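Local coordinates for protein lysine-sensitive aspartokinase 3 (Escherichia coli, PDB 2J0W) that catalyses the ATP-dependent phosphorylation of L-aspartate to 4-phospho-L-aspartate, the first step of lysine biosynthesis, and is feedback-inhibited by lysine, at residues A[228-231]-A[232-235]; A[342-346]-A[347-351]; A[430-433]-A[434-437]. One frame throughout, in Å; residues are numbered along the deposited sequence.

Contact 1 (A[228-231]-A[232-235]). With ADP (adenosine-5'-diphosphate), chain D.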
loop_
_atom_site.group_PDB
_atom_site.type_symbol
_atom_site.label_atom_id
_atom_site.label_comp_id
_atom_site.label_asym_id
_atom_site.label_seq_id
_atom_site.Cartn_x
_atom_site.Cartn_y
_atom_site.Cartn_z
ATOM N N THR A 228 1.852 5.669 -27.112
ATOM C CA THR A 228 1.563 6.297 -25.830
ATOM C C THR A 228 0.348 5.659 -25.162
ATOM O O THR A 228 -0.108 6.101 -24.111
ATOM C CB THR A 228 1.300 7.803 -25.991
ATOM O OG1 THR A 228 0.200 8.001 -26.890
ATOM C CG2 THR A 228 2.549 8.503 -26.522
ATOM N N THR A 229 -0.180 4.624 -25.795
ATOM C CA THR A 229 -1.313 3.892 -25.258
ATOM C C THR A 229 -1.855 3.007 -26.368
ATOM O O THR A 229 -1.584 3.241 -27.542
ATOM C CB THR A 229 -2.414 4.833 -24.747
ATOM O OG1 THR A 229 -3.260 4.126 -23.837
ATOM C CG2 THR A 229 -3.240 5.339 -25.887
ATOM N N ASP A 230 -2.612 1.983 -25.993
ATOM C CA ASP A 230 -3.172 1.057 -26.958
ATOM C C ASP A 230 -3.875 1.816 -28.087
ATOM O O ASP A 230 -4.870 2.520 -27.863
ATOM C CB ASP A 230 -4.164 0.114 -26.263
ATOM C CG ASP A 230 -4.519 -1.094 -27.112
ATOM O OD1 ASP A 230 -4.798 -0.924 -28.316
ATOM O OD2 ASP A 230 -4.532 -2.221 -26.572
ATOM N N PRO A 231 -3.361 1.682 -29.323
ATOM C CA PRO A 231 -3.942 2.351 -30.489
ATOM C C PRO A 231 -5.378 1.934 -30.685
ATOM O O PRO A 231 -6.158 2.643 -31.308
ATOM C CB PRO A 231 -3.049 1.876 -31.634
ATOM C CG PRO A 231 -1.733 1.766 -30.972
ATOM C CD PRO A 231 -2.106 1.018 -29.706
ATOM N N ARG A 232 -5.731 0.781 -30.134
ATOM C CA ARG A 232 -7.087 0.281 -30.278
ATOM C C ARG A 232 -8.049 0.978 -29.358
ATOM O O ARG A 232 -9.252 0.738 -29.432
ATOM C CB ARG A 232 -7.142 -1.215 -30.016
ATOM C CG ARG A 232 -6.125 -1.985 -30.780
ATOM C CD ARG A 232 -6.360 -3.467 -30.681
ATOM N NE ARG A 232 -5.338 -4.175 -31.441
ATOM C CZ ARG A 232 -5.409 -5.453 -31.784
ATOM N NH1 ARG A 232 -6.465 -6.172 -31.430
ATOM N NH2 ARG A 232 -4.425 -6.005 -32.479
ATOM N N VAL A 233 -7.513 1.813 -28.469
ATOM C CA VAL A 233 -8.357 2.571 -27.546
ATOM C C VAL A 233 -8.255 4.067 -27.838
ATOM O O VAL A 233 -9.241 4.798 -27.746
ATOM C CB VAL A 233 -7.960 2.376 -26.075
ATOM C CG1 VAL A 233 -9.184 2.631 -25.179
ATOM C CG2 VAL A 233 -7.375 0.997 -25.841
ATOM N N VAL A 234 -7.045 4.503 -28.177
ATOM C CA VAL A 234 -6.785 5.897 -28.499
ATOM C C VAL A 234 -6.265 5.977 -29.923
ATOM O O VAL A 234 -5.093 5.714 -30.192
ATOM C CB VAL A 234 -5.753 6.515 -27.517
ATOM C CG1 VAL A 234 -5.517 8.002 -27.817
ATOM C CG2 VAL A 234 -6.259 6.344 -26.103
ATOM N N SER A 235 -7.179 6.309 -30.826
ATOM C CA SER A 235 -6.888 6.444 -32.249
ATOM C C SER A 235 -5.744 7.450 -32.414
ATOM O O SER A 235 -4.782 7.231 -33.156
ATOM C CB SER A 235 -8.142 6.947 -32.972
ATOM O OG SER A 235 -9.312 6.420 -32.367
HETATM P PB ADP D . 1.877 -10.294 -31.113
HETATM O O1B ADP D . 2.714 -9.647 -32.149
HETATM O O2B ADP D . 1.316 -11.617 -31.574
HETATM O O3B ADP D . 2.659 -10.468 -29.768
HETATM P PA ADP D . -0.240 -8.955 -29.634
HETATM O O1A ADP D . -1.674 -8.867 -30.001
HETATM O O2A ADP D . 0.103 -9.903 -28.529
HETATM O O3A ADP D . 0.628 -9.326 -30.895
HETATM O "O5'" ADP D . 0.098 -7.420 -29.271
HETATM C "C5'" ADP D . 0.165 -6.260 -30.161
HETATM C "C4'" ADP D . -0.943 -5.315 -29.732
HETATM O "O4'" ADP D . -0.916 -4.823 -28.360
HETATM C "C3'" ADP D . -1.159 -4.050 -30.520
HETATM O "O3'" ADP D . -1.677 -4.525 -31.783
HETATM C "C2'" ADP D . -2.142 -3.324 -29.627
HETATM O "O2'" ADP D . -3.468 -3.777 -29.838
HETATM C "C1'" ADP D . -1.696 -3.645 -28.247
HETATM N N9 ADP D . -1.045 -2.490 -27.462
HETATM C C8 ADP D . -1.448 -2.193 -26.208
HETATM N N7 ADP D . -0.821 -1.185 -25.639
HETATM C C5 ADP D . 0.057 -0.803 -26.578
HETATM C C6 ADP D . 1.031 0.264 -26.558
HETATM N N6 ADP D . 1.231 1.049 -25.557
HETATM N N1 ADP D . 1.789 0.385 -27.739
HETATM C C2 ADP D . 1.609 -0.452 -28.854
HETATM N N3 ADP D . 0.685 -1.455 -28.869
HETATM C C4 ADP D . -0.052 -1.590 -27.740
#
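Asp230 and Arg232 meet because the first torsion of Asp230 (chi1 -165°) sets CG opposite its own backbone N and brings OD1 to the amide of Arg232, while the Arg232 chain runs extended from CG to NE towards the ribose of ADP. The result is an Asx turn laid over a beta turn, in the loop between strands 226-227 and 239-244 of the amino acid kinase fold. Asp230 OD1 takes the Arg232 N-H on its anti lone pair, 2.7 Å from Arg232 N. Two amides share the carbonyl of the same aspartate: Val234 N reaches Asp230 O at 3.0 Å in a nearly straight bond (168°), and Val233 N lies 2.8 Å from Asp230 O, well above the carbonyl plane. Both carboxylate and backbone of Asp230 therefore fix the bend, and CG2 of Val233 closes on Asp230 CB at 3.4 Å. The carboxylate and guanidinium planes stand 74° apart and form no salt bridge; Arg232 NH2 instead pairs with Asp222. On the other flank Thr229 OG1 bonds to the carbonyl of Leu302, and its side chain and Val234 both rest on helix 436-448. The turn forms one wall of the nucleotide pocket: Pro231 CD faces the adenine at N3, 3.8 Å away, and Asp230 OD2 sits 3.1 Å from C8 of ADP. The ribose is held from two residues. ADP O2' makes a weak bond to Asp230 OD1 (3.5 Å), and a firmer one runs from Arg232 NH2 to ADP O3' at 3.2 Å.

Contact 2 (A[342-346]-A[347-351])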
loop_
_atom_site.group_PDB
_atom_site.type_symbol
_atom_site.label_atom_id
_atom_site.label_comp_id
_atom_site.label_asym_id
_atom_site.label_seq_id
_atom_site.Cartn_x
_atom_site.Cartn_y
_atom_site.Cartn_z
ATOM N N ILE A 342 -0.656 -2.467 -3.900
ATOM C CA ILE A 342 -1.275 -2.541 -2.579
ATOM C C ILE A 342 -1.450 -1.143 -1.990
ATOM O O ILE A 342 -0.627 -0.247 -2.226
ATOM C CB ILE A 342 -0.425 -3.356 -1.576
ATOM C CG1 ILE A 342 -0.280 -4.795 -2.054
ATOM C CG2 ILE A 342 -1.082 -3.337 -0.209
ATOM C CD1 ILE A 342 0.354 -5.705 -1.031
ATOM N N THR A 343 -2.526 -0.974 -1.225
ATOM C CA THR A 343 -2.847 0.287 -0.566
ATOM C C THR A 343 -3.399 -0.050 0.825
ATOM O O THR A 343 -4.240 -0.941 0.949
ATOM C CB THR A 343 -3.892 1.098 -1.394
ATOM O OG1 THR A 343 -3.320 2.359 -1.762
ATOM C CG2 THR A 343 -5.166 1.344 -0.599
ATOM N N THR A 344 -2.925 0.642 1.865
ATOM C CA THR A 344 -3.396 0.370 3.231
ATOM C C THR A 344 -3.933 1.578 3.987
ATOM O O THR A 344 -3.804 2.720 3.559
ATOM C CB THR A 344 -2.281 -0.245 4.115
ATOM O OG1 THR A 344 -1.213 0.696 4.272
ATOM C CG2 THR A 344 -1.735 -1.506 3.489
ATOM N N SER A 345 -4.555 1.296 5.121
ATOM C CA SER A 345 -5.088 2.324 6.001
ATOM C C SER A 345 -5.250 1.642 7.351
ATOM O O SER A 345 -6.294 1.042 7.657
ATOM C CB SER A 345 -6.428 2.859 5.498
ATOM O OG SER A 345 -6.922 3.861 6.381
ATOM N N GLU A 346 -4.190 1.733 8.150
ATOM C CA GLU A 346 -4.136 1.107 9.464
ATOM C C GLU A 346 -4.115 -0.384 9.247
ATOM O O GLU A 346 -3.168 -0.905 8.673
ATOM C CB GLU A 346 -5.343 1.472 10.314
ATOM C CG GLU A 346 -5.382 2.932 10.697
ATOM C CD GLU A 346 -6.473 3.238 11.692
ATOM O OE1 GLU A 346 -6.356 2.798 12.859
ATOM O OE2 GLU A 346 -7.450 3.911 11.295
ATOM N N VAL A 347 -5.164 -1.068 9.682
ATOM C CA VAL A 347 -5.213 -2.512 9.526
ATOM C C VAL A 347 -6.104 -2.966 8.375
ATOM O O VAL A 347 -6.548 -4.117 8.331
ATOM C CB VAL A 347 -5.681 -3.184 10.835
ATOM C CG1 VAL A 347 -4.524 -3.264 11.817
ATOM C CG2 VAL A 347 -6.833 -2.383 11.443
ATOM N N SER A 348 -6.370 -2.060 7.442
ATOM C CA SER A 348 -7.199 -2.383 6.285
ATOM C C SER A 348 -6.258 -2.358 5.094
ATOM O O SER A 348 -5.648 -1.331 4.809
ATOM C CB SER A 348 -8.282 -1.325 6.118
ATOM O OG SER A 348 -8.789 -0.946 7.390
ATOM N N VAL A 349 -6.113 -3.484 4.411
ATOM C CA VAL A 349 -5.215 -3.536 3.263
ATOM C C VAL A 349 -5.936 -3.950 1.975
ATOM O O VAL A 349 -6.447 -5.061 1.874
ATOM C CB VAL A 349 -4.047 -4.489 3.556
ATOM C CG1 VAL A 349 -4.566 -5.728 4.263
ATOM C CG2 VAL A 349 -3.330 -4.854 2.270
ATOM N N ALA A 350 -5.982 -3.039 1.001
ATOM C CA ALA A 350 -6.653 -3.291 -0.281
ATOM C C ALA A 350 -5.672 -3.806 -1.319
ATOM O O ALA A 350 -4.739 -3.103 -1.723
ATOM C CB ALA A 350 -7.343 -2.015 -0.791
ATOM N N LEU A 351 -5.903 -5.041 -1.751
ATOM C CA LEU A 351 -5.045 -5.698 -2.729
ATOM C C LEU A 351 -5.591 -5.632 -4.163
ATOM O O LEU A 351 -6.757 -5.960 -4.402
ATOM C CB LEU A 351 -4.854 -7.156 -2.305
ATOM C CG LEU A 351 -4.199 -7.372 -0.940
ATOM C CD1 LEU A 351 -4.443 -8.787 -0.475
ATOM C CD2 LEU A 351 -2.713 -7.100 -1.040
#
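Ile342 and Leu351 lie side by side and point the same way, with Ile342 CD1 against Leu351 CD2 at 3.4 Å. This is the dense end of a beta hairpin, strands 342-345 and 348-351 running antiparallel at 163°. Ile342 keeps CG1 beside its backbone N (chi1 -62°), which aims CD1 at the leucine and turns CG2 towards Val349, whose CG2 is 3.7 Å from Ile342 CG2. Thr344 CG2 continues the apolar row, 3.8 Å from Val349 CB. Leu313 and Leu311 of strand 299-313 add to this face, as does Phe329 beside Ile342. The backbones are joined at Thr343 and Ala350, a hydrogen-bonded pair: Ala350 N donates to Thr343 O over 2.7 Å, and Thr343 N to Ala350 O over 3.1 Å. Nearer the bend, Ser345 N bonds to Ser348 O at 2.9 Å. Beyond it the contact is looser. A type II' turn reverses the chain, with Glu346 at positive phi (68°), and Ser348 N closes it onto Ser345 O from above the carbonyl plane, 3.1 Å apart; Ser348 OG adds a weak bond to the same oxygen. Glu346 and Val347 at the tip are partly exposed, the glutamate leading away towards Glu250 of the second subunit while Val347 leans on Ser321 and Phe324 of helix 321-328. The second subunit takes the outer edge: Thr344 OG1 and Ile342 N are hydrogen-bonded, crosswise, to Ile342 N and Thr344 OG1 of that subunit, Ser345 OG to ND2 of its Asn426, and backbone bonds reach it from Ile342, Thr344 and Glu346. Ser345 and Glu346 bind the allosteric inhibitor lysine at a site shared between the dimer partners. The hairpin, in the region required for dimerisation, follows helix 321-328 like the second and third strands of an ACT fold.

Contact 3 (A[430-433]-A[434-437])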
loop_
_atom_site.group_PDB
_atom_site.type_symbol
_atom_site.label_atom_id
_atom_site.label_comp_id
_atom_site.label_asym_id
_atom_site.label_seq_id
_atom_site.Cartn_x
_atom_site.Cartn_y
_atom_site.Cartn_z
ATOM N N LEU A 430 -7.742 2.462 -9.964
ATOM C CA LEU A 430 -8.819 1.643 -10.480
ATOM C C LEU A 430 -10.035 2.494 -10.798
ATOM O O LEU A 430 -10.191 3.602 -10.280
ATOM C CB LEU A 430 -9.204 0.555 -9.459
ATOM C CG LEU A 430 -8.101 -0.427 -9.027
ATOM C CD1 LEU A 430 -8.706 -1.536 -8.162
ATOM C CD2 LEU A 430 -7.419 -1.033 -10.255
ATOM N N VAL A 431 -10.881 1.963 -11.675
ATOM C CA VAL A 431 -12.132 2.598 -12.084
ATOM C C VAL A 431 -13.022 1.460 -12.571
ATOM O O VAL A 431 -12.527 0.454 -13.075
ATOM C CB VAL A 431 -11.934 3.619 -13.240
ATOM C CG1 VAL A 431 -10.934 4.685 -12.829
ATOM C CG2 VAL A 431 -11.462 2.916 -14.498
ATOM N N PRO A 432 -14.343 1.586 -12.406
ATOM C CA PRO A 432 -15.200 0.496 -12.874
ATOM C C PRO A 432 -14.941 0.162 -14.345
ATOM O O PRO A 432 -14.774 1.056 -15.174
ATOM C CB PRO A 432 -16.610 1.030 -12.613
ATOM C CG PRO A 432 -16.427 2.523 -12.674
ATOM C CD PRO A 432 -15.143 2.719 -11.922
ATOM N N GLY A 433 -14.893 -1.134 -14.647
ATOM C CA GLY A 433 -14.642 -1.602 -16.000
ATOM C C GLY A 433 -15.262 -0.827 -17.156
ATOM O O GLY A 433 -14.545 -0.368 -18.043
ATOM N N GLU A 434 -16.584 -0.677 -17.162
ATOM C CA GLU A 434 -17.272 0.027 -18.251
ATOM C C GLU A 434 -16.796 1.443 -18.583
ATOM O O GLU A 434 -16.927 1.886 -19.725
ATOM C CB GLU A 434 -18.787 0.058 -17.999
ATOM C CG GLU A 434 -19.190 0.445 -16.590
ATOM C CD GLU A 434 -18.931 -0.672 -15.589
ATOM O OE1 GLU A 434 -18.051 -0.510 -14.712
ATOM O OE2 GLU A 434 -19.608 -1.720 -15.685
ATOM N N ASP A 435 -16.254 2.157 -17.602
ATOM C CA ASP A 435 -15.780 3.523 -17.837
ATOM C C ASP A 435 -14.290 3.532 -18.204
ATOM O O ASP A 435 -13.721 4.577 -18.537
ATOM C CB ASP A 435 -15.991 4.387 -16.583
ATOM C CG ASP A 435 -17.445 4.437 -16.127
ATOM O OD1 ASP A 435 -17.706 4.974 -15.028
ATOM O OD2 ASP A 435 -18.326 3.948 -16.865
ATOM N N ALA A 436 -13.670 2.357 -18.149
ATOM C CA ALA A 436 -12.248 2.202 -18.431
ATOM C C ALA A 436 -11.668 2.972 -19.622
ATOM O O ALA A 436 -10.822 3.850 -19.449
ATOM C CB ALA A 436 -11.919 0.723 -18.567
ATOM N N GLU A 437 -12.107 2.644 -20.832
ATOM C CA GLU A 437 -11.565 3.307 -22.011
ATOM C C GLU A 437 -11.841 4.807 -22.115
ATOM O O GLU A 437 -10.950 5.570 -22.503
ATOM C CB GLU A 437 -12.034 2.588 -23.277
ATOM C CG GLU A 437 -11.588 1.141 -23.335
ATOM C CD GLU A 437 -11.870 0.486 -24.665
ATOM O OE1 GLU A 437 -12.970 0.702 -25.220
ATOM O OE2 GLU A 437 -11.000 -0.262 -25.153
#
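Glu434 folds back over Pro432, the two side chains crossing at about a right angle and the carboxylate oxygen OE1 of the glutamate lying 3.0 Å from CB of the proline. The crowded first torsion (chi1 46°) and a bend at chi2 (-74°) bring the acid group back along the chain, although the residue itself is exposed. Asp435 follows, its amide N donating to the Pro432 carbonyl O at 3.0 Å, from above the carbonyl plane, while OD1 of Asp435 approaches CG of the same ring at 3.6 Å. Both carboxylates thus approach the ring from the same side, one at CB and the other at CG, and Asp435 also touches Phe413. Here the last strand of the C-terminal ACT domain, 426-432, swings into its closing helix, 436-448, by way of the Asp435 bond and a second, less sure one from Ala436 N to Gly433 O (2.9 Å), that oxygen being too close to a neighbour. Ala436 is buried: its CA is 4.1 Å from CG2 of Val431, and its methyl packs on Leu304 and Arg306 of strand 299-313 and on Ala387 of strand 386-393. Glu437 turns away from segment 430-433, its side chain instead resting against Arg306 of strand 299-313 and Val233 of the nucleotide-binding loop.

How the contacts relate
Contact 2 is largely buried, in part against the second subunit, whereas contacts 1 and 3 are partly buried and touched by no other protein chain of the assembly. Contacts 2 and 3 reach the same antiparallel sheet, their centres about 21 Å apart and their atoms not meeting. Contacts 1 and 3 do touch: Val233 CG1 packs on Glu437 CG at 3.4 Å, joining the kinase loop to the regulatory part through helix 436-448. The chemistry follows place: a turn gathered on one aspartate, with two polar bonds to the nucleotide, in contact 1, paired strands with aliphatic packing in contact 2, and a strand-to-helix turn with two acidic side chains on one side of a proline in contact 3.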